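PDB 3JS4: superoxide dismutase from Anaplasma phagocytophilum, which probably protects the cell by dismutating superoxide radicals into oxygen and hydrogen peroxide at an iron centre. Local coordinates for residues W99-Y104 with S148-L153; Q106-N111 with E209-W214. All blocks are in the same frame, centred on the assembly; numbering follows the deposited sequence.

Contact 1: W99-Y104 with S148-L153; sequences WNHDFY and SGWVWL. With FE (Fe (III) ion), chain E.
Trp150 and His101 meet beside the iron, the six-membered ring of the indole turning its edge to the imidazole face in an edge-to-face pair with planes 87° apart. The Trp150 side chain shows how one aromatic residue can serve several neighbours. CB points from the strand toward helix 89-106, and chi1 of -60°, which sets CG anti to the carbonyl carbon, sends the indole under Asn100. Its pyrrole end comes first: NE1 and CE2 pass by the amide nitrogen ND2 of Asn100, whose hydrogen bonds go to Gln97 and Ala170. Farther out, the benzo ring takes Asn100 CB over one face, a CH-pi contact in which CB lies 3.7 Å from the ring centroid. At the rim, CZ2 approaches CE1 of His101 at 3.6 Å, CH2 stands over the middle of the imidazole, and CZ3 reaches Tyr104 CB at 3.8 Å. The imidazole is fixed at both nitrogens, since ND1 is hydrogen-bonded to Gln97 O and NE2 binds the iron at 2.2 Å; with the indole against one face, little rotation is left to it. Water 1 is a further ligand, and His45, Asp186 and His190 complete the site of this Fe/Mn superoxide dismutase.

Trp152 extends the aromatic layer away from the metal. Its CH2 edge meets Asn100 OD1 at 3.5 Å, while CZ3 packs against Phe103 CD2 at 3.7 Å and against Trp99 CZ3; NE1 is hydrogen-bonded to Thr167. Segment 99-104 crosses strand residues 149-153 at 48°, the two axes 11.0 Å apart at closest approach. The first lies on helix 89-106 and the second on strand 149-156, the middle strand of the antiparallel sheet between 161-168 and 179-186; Thr184 of strand 179-186 touches Phe103, Trp150 and Trp152.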
ATOM      1  N   TRP A  99      -1.890  -4.173  -7.484  1.00  7.34           N
ATOM      2  CA  TRP A  99      -1.087  -4.769  -6.400  1.00  7.62           C
ATOM      3  C   TRP A  99      -1.039  -3.813  -5.197  1.00  6.95           C
ATOM      4  O   TRP A  99      -1.253  -4.232  -4.055  1.00  7.46           O
ATOM      5  CB  TRP A  99       0.349  -5.092  -6.892  1.00  7.25           C
ATOM      6  CG  TRP A  99       1.140  -5.955  -5.878  1.00  9.24           C
ATOM      7  CD1 TRP A  99       1.328  -7.326  -5.927  1.00  8.61           C
ATOM      8  CD2 TRP A  99       1.821  -5.502  -4.689  1.00  9.79           C
ATOM      9  NE1 TRP A  99       2.068  -7.740  -4.841  1.00  8.38           N
ATOM     10  CE2 TRP A  99       2.383  -6.648  -4.066  1.00 10.36           C
ATOM     11  CE3 TRP A  99       2.013  -4.237  -4.091  1.00  9.82           C
ATOM     12  CZ2 TRP A  99       3.126  -6.570  -2.868  1.00  9.51           C
ATOM     13  CZ3 TRP A  99       2.750  -4.159  -2.893  1.00 10.40           C
ATOM     14  CH2 TRP A  99       3.308  -5.331  -2.305  1.00 10.65           C
ATOM     15  N   ASN A 100      -0.760  -2.532  -5.443  1.00  6.01           N
ATOM     16  CA  ASN A 100      -0.703  -1.541  -4.361  1.00  5.52           C
ATOM     17  C   ASN A 100      -2.020  -1.386  -3.587  1.00  5.77           C
ATOM     18  O   ASN A 100      -2.022  -1.261  -2.363  1.00  6.67           O
ATOM     19  CB  ASN A 100      -0.344  -0.162  -4.911  1.00  5.34           C
ATOM     20  CG  ASN A 100       1.052  -0.108  -5.518  1.00  5.94           C
ATOM     21  OD1 ASN A 100       1.903  -0.933  -5.215  1.00  6.35           O
ATOM     22  ND2 ASN A 100       1.285   0.895  -6.373  1.00  4.52           N
ATOM     23  N   HIS A 101      -3.132  -1.312  -4.303  1.00  5.52           N
ATOM     24  CA  HIS A 101      -4.440  -1.205  -3.640  1.00  6.04           C
ATOM     25  C   HIS A 101      -4.776  -2.474  -2.841  1.00  6.30           C
ATOM     26  O   HIS A 101      -5.297  -2.378  -1.728  1.00  5.98           O
ATOM     27  CB  HIS A 101      -5.552  -0.861  -4.651  1.00  5.30           C
ATOM     28  CG  HIS A 101      -5.530   0.576  -5.077  1.00  6.04           C
ATOM     29  ND1 HIS A 101      -4.710   1.034  -6.093  1.00  6.74           N
ATOM     30  CD2 HIS A 101      -6.165   1.667  -4.581  1.00  4.94           C
ATOM     31  CE1 HIS A 101      -4.887   2.339  -6.238  1.00  6.94           C
ATOM     32  NE2 HIS A 101      -5.742   2.755  -5.316  1.00  2.48           N
ATOM     33  N   ASP A 102      -4.459  -3.651  -3.384  1.00  6.43           N
ATOM     34  CA  ASP A 102      -4.709  -4.898  -2.641  1.00  7.41           C
ATOM     35  C   ASP A 102      -3.945  -4.788  -1.307  1.00  7.00           C
ATOM     36  O   ASP A 102      -4.479  -5.121  -0.242  1.00  6.59           O
ATOM     37  CB  ASP A 102      -4.224  -6.165  -3.393  1.00  6.93           C
ATOM     38  CG  ASP A 102      -5.111  -6.578  -4.583  1.00  9.59           C
ATOM     39  OD1 ASP A 102      -6.258  -6.109  -4.752  1.00 10.21           O
ATOM     40  OD2 ASP A 102      -4.636  -7.425  -5.375  1.00 10.83           O
ATOM     41  N   PHE A 103      -2.700  -4.325  -1.370  1.00  6.72           N
ATOM     42  CA  PHE A 103      -1.839  -4.219  -0.187  1.00  7.01           C
ATOM     43  C   PHE A 103      -2.404  -3.186   0.789  1.00  7.30           C
ATOM     44  O   PHE A 103      -2.374  -3.379   2.019  1.00  7.02           O
ATOM     45  CB  PHE A 103      -0.423  -3.776  -0.607  1.00  7.13           C
ATOM     46  CG  PHE A 103       0.670  -4.233   0.340  1.00  7.62           C
ATOM     47  CD1 PHE A 103       1.022  -5.574   0.413  1.00  7.21           C
ATOM     48  CD2 PHE A 103       1.350  -3.319   1.141  1.00  5.64           C
ATOM     49  CE1 PHE A 103       2.026  -6.010   1.288  1.00 10.08           C
ATOM     50  CE2 PHE A 103       2.356  -3.732   2.002  1.00  7.70           C
ATOM     51  CZ  PHE A 103       2.709  -5.087   2.067  1.00  9.86           C
ATOM     52  N   TYR A 104      -2.918  -2.084   0.233  1.00  6.53           N
ATOM     53  CA  TYR A 104      -3.476  -0.996   1.039  1.00  6.15           C
ATOM     54  C   TYR A 104      -4.669  -1.497   1.851  1.00  6.75           C
ATOM     55  O   TYR A 104      -4.789  -1.179   3.042  1.00  6.72           O
ATOM     56  CB  TYR A 104      -3.927   0.112   0.094  1.00  5.55           C
ATOM     57  CG  TYR A 104      -4.670   1.289   0.671  1.00  5.80           C
ATOM     58  CD1 TYR A 104      -4.121   2.072   1.692  1.00  6.34           C
ATOM     59  CD2 TYR A 104      -5.906   1.678   0.125  1.00  2.31           C
ATOM     60  CE1 TYR A 104      -4.797   3.194   2.177  1.00  5.03           C
ATOM     61  CE2 TYR A 104      -6.579   2.798   0.586  1.00  5.30           C
ATOM     62  CZ  TYR A 104      -6.023   3.557   1.602  1.00  4.90           C
ATOM     63  OH  TYR A 104      -6.706   4.641   2.062  1.00  5.16           O
ATOM     64  N   SER A 148       0.997  12.557  -6.438  1.00  6.07           N
ATOM     65  CA  SER A 148       0.372  11.261  -6.148  1.00  5.92           C
ATOM     66  C   SER A 148       1.418  10.249  -5.692  1.00  5.98           C
ATOM     67  O   SER A 148       2.556  10.289  -6.162  1.00  5.89           O
ATOM     68  CB  SER A 148      -0.309  10.717  -7.424  1.00  5.24           C
ATOM     69  OG  SER A 148      -1.185  11.679  -8.017  1.00  4.69           O
ATOM     70  N   GLY A 149       1.028   9.326  -4.811  1.00  6.31           N
ATOM     71  CA  GLY A 149       1.930   8.256  -4.391  1.00  6.43           C
ATOM     72  C   GLY A 149       1.507   7.457  -3.180  1.00  6.22           C
ATOM     73  O   GLY A 149       0.315   7.394  -2.850  1.00  6.16           O
ATOM     74  N   TRP A 150       2.500   6.851  -2.519  1.00  6.12           N
ATOM     75  CA  TRP A 150       2.280   5.862  -1.471  1.00  6.24           C
ATOM     76  C   TRP A 150       3.336   6.021  -0.363  1.00  7.13           C
ATOM     77  O   TRP A 150       4.504   6.326  -0.638  1.00  6.37           O
ATOM     78  CB  TRP A 150       2.400   4.435  -2.045  1.00  5.75           C
ATOM     79  CG  TRP A 150       1.414   4.158  -3.130  1.00  7.31           C
ATOM     80  CD1 TRP A 150       1.548   4.461  -4.456  1.00  5.97           C
ATOM     81  CD2 TRP A 150       0.104   3.558  -2.981  1.00  6.06           C
ATOM     82  NE1 TRP A 150       0.413   4.073  -5.148  1.00  6.78           N
ATOM     83  CE2 TRP A 150      -0.488   3.521  -4.271  1.00  6.32           C
ATOM     84  CE3 TRP A 150      -0.603   3.027  -1.897  1.00  4.73           C
ATOM     85  CZ2 TRP A 150      -1.781   2.983  -4.505  1.00  4.57           C
ATOM     86  CZ3 TRP A 150      -1.883   2.480  -2.134  1.00  4.58           C
ATOM     87  CH2 TRP A 150      -2.457   2.488  -3.422  1.00  3.73           C
ATOM     88  N   VAL A 151       2.929   5.759   0.875  1.00  7.23           N
ATOM     89  CA  VAL A 151       3.858   5.667   2.005  1.00  7.81           C
ATOM     90  C   VAL A 151       3.947   4.199   2.448  1.00  7.55           C
ATOM     91  O   VAL A 151       2.922   3.513   2.570  1.00  7.92           O
ATOM     92  CB  VAL A 151       3.383   6.582   3.140  1.00  7.74           C
ATOM     93  CG1 VAL A 151       4.262   6.481   4.387  1.00  7.95           C
ATOM     94  CG2 VAL A 151       3.329   8.014   2.624  1.00  8.69           C
ATOM     95  N   TRP A 152       5.170   3.715   2.635  1.00  7.54           N
ATOM     96  CA  TRP A 152       5.407   2.323   3.026  1.00  7.16           C
ATOM     97  C   TRP A 152       6.153   2.202   4.358  1.00  7.16           C
ATOM     98  O   TRP A 152       7.170   2.882   4.574  1.00  7.35           O
ATOM     99  CB  TRP A 152       6.233   1.593   1.948  1.00  6.96           C
ATOM    100  CG  TRP A 152       5.687   1.778   0.564  1.00  6.12           C
ATOM    101  CD1 TRP A 152       5.887   2.841  -0.262  1.00  6.01           C
ATOM    102  CD2 TRP A 152       4.805   0.885  -0.137  1.00  6.72           C
ATOM    103  NE1 TRP A 152       5.190   2.671  -1.436  1.00  6.37           N
ATOM    104  CE2 TRP A 152       4.516   1.482  -1.388  1.00  7.05           C
ATOM    105  CE3 TRP A 152       4.236  -0.358   0.170  1.00  7.26           C
ATOM    106  CZ2 TRP A 152       3.700   0.865  -2.351  1.00  7.11           C
ATOM    107  CZ3 TRP A 152       3.396  -0.971  -0.799  1.00  5.71           C
ATOM    108  CH2 TRP A 152       3.147  -0.352  -2.026  1.00  5.95           C
ATOM    109  N   LEU A 153       5.678   1.300   5.215  1.00  6.97           N
ATOM    110  CA  LEU A 153       6.505   0.740   6.280  1.00  7.23           C
ATOM    111  C   LEU A 153       7.184  -0.489   5.680  1.00  7.27           C
ATOM    112  O   LEU A 153       6.515  -1.380   5.139  1.00  7.27           O
ATOM    113  CB  LEU A 153       5.675   0.348   7.521  1.00  7.11           C
ATOM    114  CG  LEU A 153       6.430  -0.305   8.688  1.00  7.52           C
ATOM    115  CD1 LEU A 153       7.577   0.617   9.178  1.00  5.41           C
ATOM    116  CD2 LEU A 153       5.492  -0.677   9.863  1.00  7.70           C
TER
HETATM  117 FE    FE E 207      -5.850   4.853  -4.644  1.00 15.35          FE
HETATM  118  O   HOH W   1      -3.924   5.243  -5.740  1.00  9.76           O

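Contact 2: Q106-N111 with E209-W214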
ATOM      1  N   GLN A 106      -5.366  -4.481   2.874  1.00  6.91           N
ATOM      2  CA  GLN A 106      -4.889  -5.380   3.926  1.00  8.46           C
ATOM      3  C   GLN A 106      -4.144  -4.642   5.052  1.00  8.03           C
ATOM      4  O   GLN A 106      -4.009  -5.173   6.167  1.00  8.68           O
ATOM      5  CB  GLN A 106      -3.973  -6.464   3.330  1.00  9.22           C
ATOM      6  CG  GLN A 106      -4.597  -7.235   2.187  1.00 12.55           C
ATOM      7  CD  GLN A 106      -3.648  -8.255   1.593  1.00 19.53           C
ATOM      8  OE1 GLN A 106      -3.010  -8.003   0.555  1.00 23.83           O
ATOM      9  NE2 GLN A 106      -3.527  -9.410   2.251  1.00 20.47           N
ATOM     10  N   SER A 107      -3.679  -3.430   4.745  1.00  7.33           N
ATOM     11  CA  SER A 107      -2.913  -2.587   5.653  1.00  7.05           C
ATOM     12  C   SER A 107      -3.809  -1.826   6.643  1.00  7.07           C
ATOM     13  O   SER A 107      -3.328  -1.012   7.427  1.00  7.64           O
ATOM     14  CB  SER A 107      -2.067  -1.599   4.835  1.00  6.23           C
ATOM     15  OG  SER A 107      -1.023  -2.296   4.129  1.00  8.31           O
ATOM     16  N   MET A 108      -5.112  -2.072   6.595  1.00  7.14           N
ATOM     17  CA  MET A 108      -6.042  -1.402   7.488  1.00  6.81           C
ATOM     18  C   MET A 108      -7.017  -2.459   7.997  1.00  7.39           C
ATOM     19  O   MET A 108      -7.135  -3.524   7.401  1.00  6.39           O
ATOM     20  CB  MET A 108      -6.817  -0.306   6.743  1.00  6.48           C
ATOM     21  CG  MET A 108      -5.934   0.771   6.068  1.00  6.49           C
ATOM     22  SD  MET A 108      -6.870   2.112   5.292  1.00  7.88           S
ATOM     23  CE  MET A 108      -7.494   1.309   3.792  1.00  7.41           C
ATOM     24  N   LYS A 109      -7.691  -2.156   9.107  1.00  8.23           N
ATOM     25  CA  LYS A 109      -8.810  -2.964   9.605  1.00  8.54           C
ATOM     26  C   LYS A 109      -9.752  -2.085  10.422  1.00  8.74           C
ATOM     27  O   LYS A 109      -9.357  -1.008  10.874  1.00  8.00           O
ATOM     28  CB  LYS A 109      -8.310  -4.147  10.454  1.00  8.69           C
ATOM     29  CG  LYS A 109      -7.550  -3.775  11.741  1.00  9.39           C
ATOM     30  CD  LYS A 109      -7.276  -5.042  12.563  1.00 10.24           C
ATOM     31  CE  LYS A 109      -6.627  -4.707  13.900  1.00 11.62           C
ATOM     32  NZ  LYS A 109      -6.575  -5.908  14.747  1.00 14.06           N
ATOM     33  N   PRO A 110     -11.007  -2.533  10.616  1.00  9.09           N
ATOM     34  CA  PRO A 110     -11.835  -1.854  11.620  1.00  9.83           C
ATOM     35  C   PRO A 110     -11.156  -1.970  12.989  1.00 10.49           C
ATOM     36  O   PRO A 110     -10.512  -2.990  13.266  1.00 11.17           O
ATOM     37  CB  PRO A 110     -13.149  -2.669  11.615  1.00  9.70           C
ATOM     38  CG  PRO A 110     -13.191  -3.343  10.307  1.00  9.80           C
ATOM     39  CD  PRO A 110     -11.750  -3.586   9.894  1.00  9.20           C
ATOM     40  N   ASN A 111     -11.251  -0.935  13.824  1.00 10.84           N
ATOM     41  CA  ASN A 111     -10.558  -0.967  15.116  1.00 11.34           C
ATOM     42  C   ASN A 111      -9.041  -1.139  14.977  1.00 11.36           C
ATOM     43  O   ASN A 111      -8.404  -1.770  15.816  1.00 12.11           O
ATOM     44  CB  ASN A 111     -11.145  -2.074  16.018  1.00 11.12           C
ATOM     45  CG  ASN A 111     -12.585  -1.791  16.436  1.00 12.83           C
ATOM     46  OD1 ASN A 111     -12.847  -0.820  17.152  1.00 12.77           O
ATOM     47  ND2 ASN A 111     -13.532  -2.643  15.996  1.00 11.76           N
ATOM     48  N   GLU A 209      -4.085   6.580  13.791  1.00  8.78           N
ATOM     49  CA  GLU A 209      -4.853   6.537  15.041  1.00  9.75           C
ATOM     50  C   GLU A 209      -5.857   5.389  15.096  1.00  9.29           C
ATOM     51  O   GLU A 209      -6.084   4.825  16.174  1.00  8.68           O
ATOM     52  CB  GLU A 209      -5.568   7.878  15.298  1.00  9.69           C
ATOM     53  CG  GLU A 209      -4.650   8.909  15.977  1.00 15.05           C
ATOM     54  CD  GLU A 209      -5.144  10.343  15.867  1.00 21.38           C
ATOM     55  OE1 GLU A 209      -6.362  10.556  15.692  1.00 25.67           O
ATOM     56  OE2 GLU A 209      -4.312  11.270  15.957  1.00 25.08           O
ATOM     57  N   HIS A 210      -6.450   5.063  13.940  1.00  8.24           N
ATOM     58  CA  HIS A 210      -7.596   4.152  13.888  1.00  8.68           C
ATOM     59  C   HIS A 210      -7.621   3.114  12.769  1.00  8.13           C
ATOM     60  O   HIS A 210      -8.489   2.250  12.786  1.00  8.22           O
ATOM     61  CB  HIS A 210      -8.914   4.947  13.889  1.00  8.89           C
ATOM     62  CG  HIS A 210      -9.153   5.691  15.167  1.00 10.36           C
ATOM     63  ND1 HIS A 210      -9.444   5.050  16.353  1.00 12.24           N
ATOM     64  CD2 HIS A 210      -9.100   7.015  15.460  1.00 12.18           C
ATOM     65  CE1 HIS A 210      -9.568   5.945  17.320  1.00 10.58           C
ATOM     66  NE2 HIS A 210      -9.383   7.143  16.803  1.00 11.97           N
ATOM     67  N   LEU A 211      -6.673   3.175  11.825  1.00  7.74           N
ATOM     68  CA  LEU A 211      -6.708   2.276  10.655  1.00  8.30           C
ATOM     69  C   LEU A 211      -5.573   1.255  10.527  1.00  7.66           C
ATOM     70  O   LEU A 211      -5.846   0.095  10.218  1.00  6.93           O
ATOM     71  CB  LEU A 211      -6.825   3.073   9.357  1.00  8.72           C
ATOM     72  CG  LEU A 211      -8.140   3.855   9.162  1.00  8.85           C
ATOM     73  CD1 LEU A 211      -7.966   4.795   7.966  1.00 10.32           C
ATOM     74  CD2 LEU A 211      -9.328   2.934   8.941  1.00  9.98           C
ATOM     75  N   LEU A 212      -4.320   1.674  10.750  1.00  7.50           N
ATOM     76  CA  LEU A 212      -3.157   0.809  10.478  1.00  7.45           C
ATOM     77  C   LEU A 212      -3.345  -0.579  11.088  1.00  7.83           C
ATOM     78  O   LEU A 212      -3.651  -0.698  12.270  1.00  7.17           O
ATOM     79  CB  LEU A 212      -1.849   1.413  11.023  1.00  6.67           C
ATOM     80  CG  LEU A 212      -0.514   0.673  10.909  1.00  8.96           C
ATOM     81  CD1 LEU A 212      -0.127   0.261   9.449  1.00  7.85           C
ATOM     82  CD2 LEU A 212       0.583   1.567  11.511  1.00  8.18           C
ATOM     83  N   ASN A 213      -3.117  -1.614  10.287  1.00  7.49           N
ATOM     84  CA  ASN A 213      -3.307  -2.976  10.735  1.00  8.42           C
ATOM     85  C   ASN A 213      -1.973  -3.592  11.143  1.00  8.99           C
ATOM     86  O   ASN A 213      -1.199  -4.078  10.297  1.00  7.74           O
ATOM     87  CB  ASN A 213      -3.956  -3.792   9.618  1.00  8.45           C
ATOM     88  CG  ASN A 213      -4.368  -5.189  10.060  1.00 10.44           C
ATOM     89  OD1 ASN A 213      -4.022  -5.666  11.160  1.00  9.09           O
ATOM     90  ND2 ASN A 213      -5.129  -5.858   9.197  1.00  9.95           N
ATOM     91  N   TRP A 214      -1.710  -3.567  12.447  1.00  9.82           N
ATOM     92  CA  TRP A 214      -0.472  -4.120  12.971  1.00 10.93           C
ATOM     93  C   TRP A 214      -0.425  -5.644  12.844  1.00 11.45           C
ATOM     94  O   TRP A 214       0.654  -6.209  12.777  1.00 11.43           O
ATOM     95  CB  TRP A 214      -0.274  -3.723  14.430  1.00 10.95           C
ATOM     96  CG  TRP A 214       0.102  -2.301  14.684  1.00 10.02           C
ATOM     97  CD1 TRP A 214      -0.638  -1.370  15.367  1.00 11.16           C
ATOM     98  CD2 TRP A 214       1.322  -1.642  14.305  1.00  9.76           C
ATOM     99  NE1 TRP A 214       0.044  -0.173  15.435  1.00  9.69           N
ATOM    100  CE2 TRP A 214       1.243  -0.307  14.783  1.00  8.85           C
ATOM    101  CE3 TRP A 214       2.465  -2.043  13.594  1.00  8.02           C
ATOM    102  CZ2 TRP A 214       2.260   0.630  14.572  1.00  8.64           C
ATOM    103  CZ3 TRP A 214       3.488  -1.107  13.382  1.00  8.80           C
ATOM    104  CH2 TRP A 214       3.384   0.205  13.882  1.00  9.12           C
TER
HETATM  105  O   HOH W   2     -11.239   1.719  12.451  1.00 26.17           O
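Asn213 lies across the aliphatic chain of Lys109, at about a right angle, with its OD1 3.6 Å from Lys109 CD. Asn213 is the N-cap of helix 214-223, and the contact illustrates how a single isolated beta bridge, Met108 with Leu212, can join an inter-helix loop to the link between two helices. Two backbone bonds make the bridge: Asn213 N donates to Ser107 O at 2.9 Å and Lys109 N to Leu211 O at 3.1 Å, flanking Met108 and Leu212, a non-hydrogen-bonded antiparallel pair. The same Leu211 O also receives a CA-H...O contact from Met108.

CG of Asn213 lies anti to the backbone N (chi1 -172°), beside the carbonyl carbon, which brings OD1 round to accept weak hydrogen bonds from the backbone N of Asp215 and of Phe216, while ND2 gives a weak bond to Gln106 O. Lys109 continues past this amide to a salt bridge between NZ and Asp215. Beyond the bridge, Met108 and Leu211 run side by side, SD touching CD1 at 3.9 Å, with Phe207 of helix 200-211 against the methionine. Toward Asn111 a water takes over: it accepts from Asn111 N at 3.0 Å and donates to His210 O at 2.8 Å.

Overall arrangement
The centres of contacts 1 and 2 lie about 14 Å apart, and their segments alternate along the chain: 99-104, 106-111, 148-153, then 209-214. Helix 89-106 supplies one side of contact 1 and runs into the loop of contact 2. In each, the first segment falls in the family's alpha-hairpin range and the second in the C-terminal range. Contact 1, at the heart of the chain, joins the helix to the central strand and carries an iron ligand; contact 2, nearer the periphery, fastens the following loop where helix 200-211 gives way to helix 214-223. They touch through Leu153 and Trp214. Together they thus connect the two domains both at the metal and some distance from it.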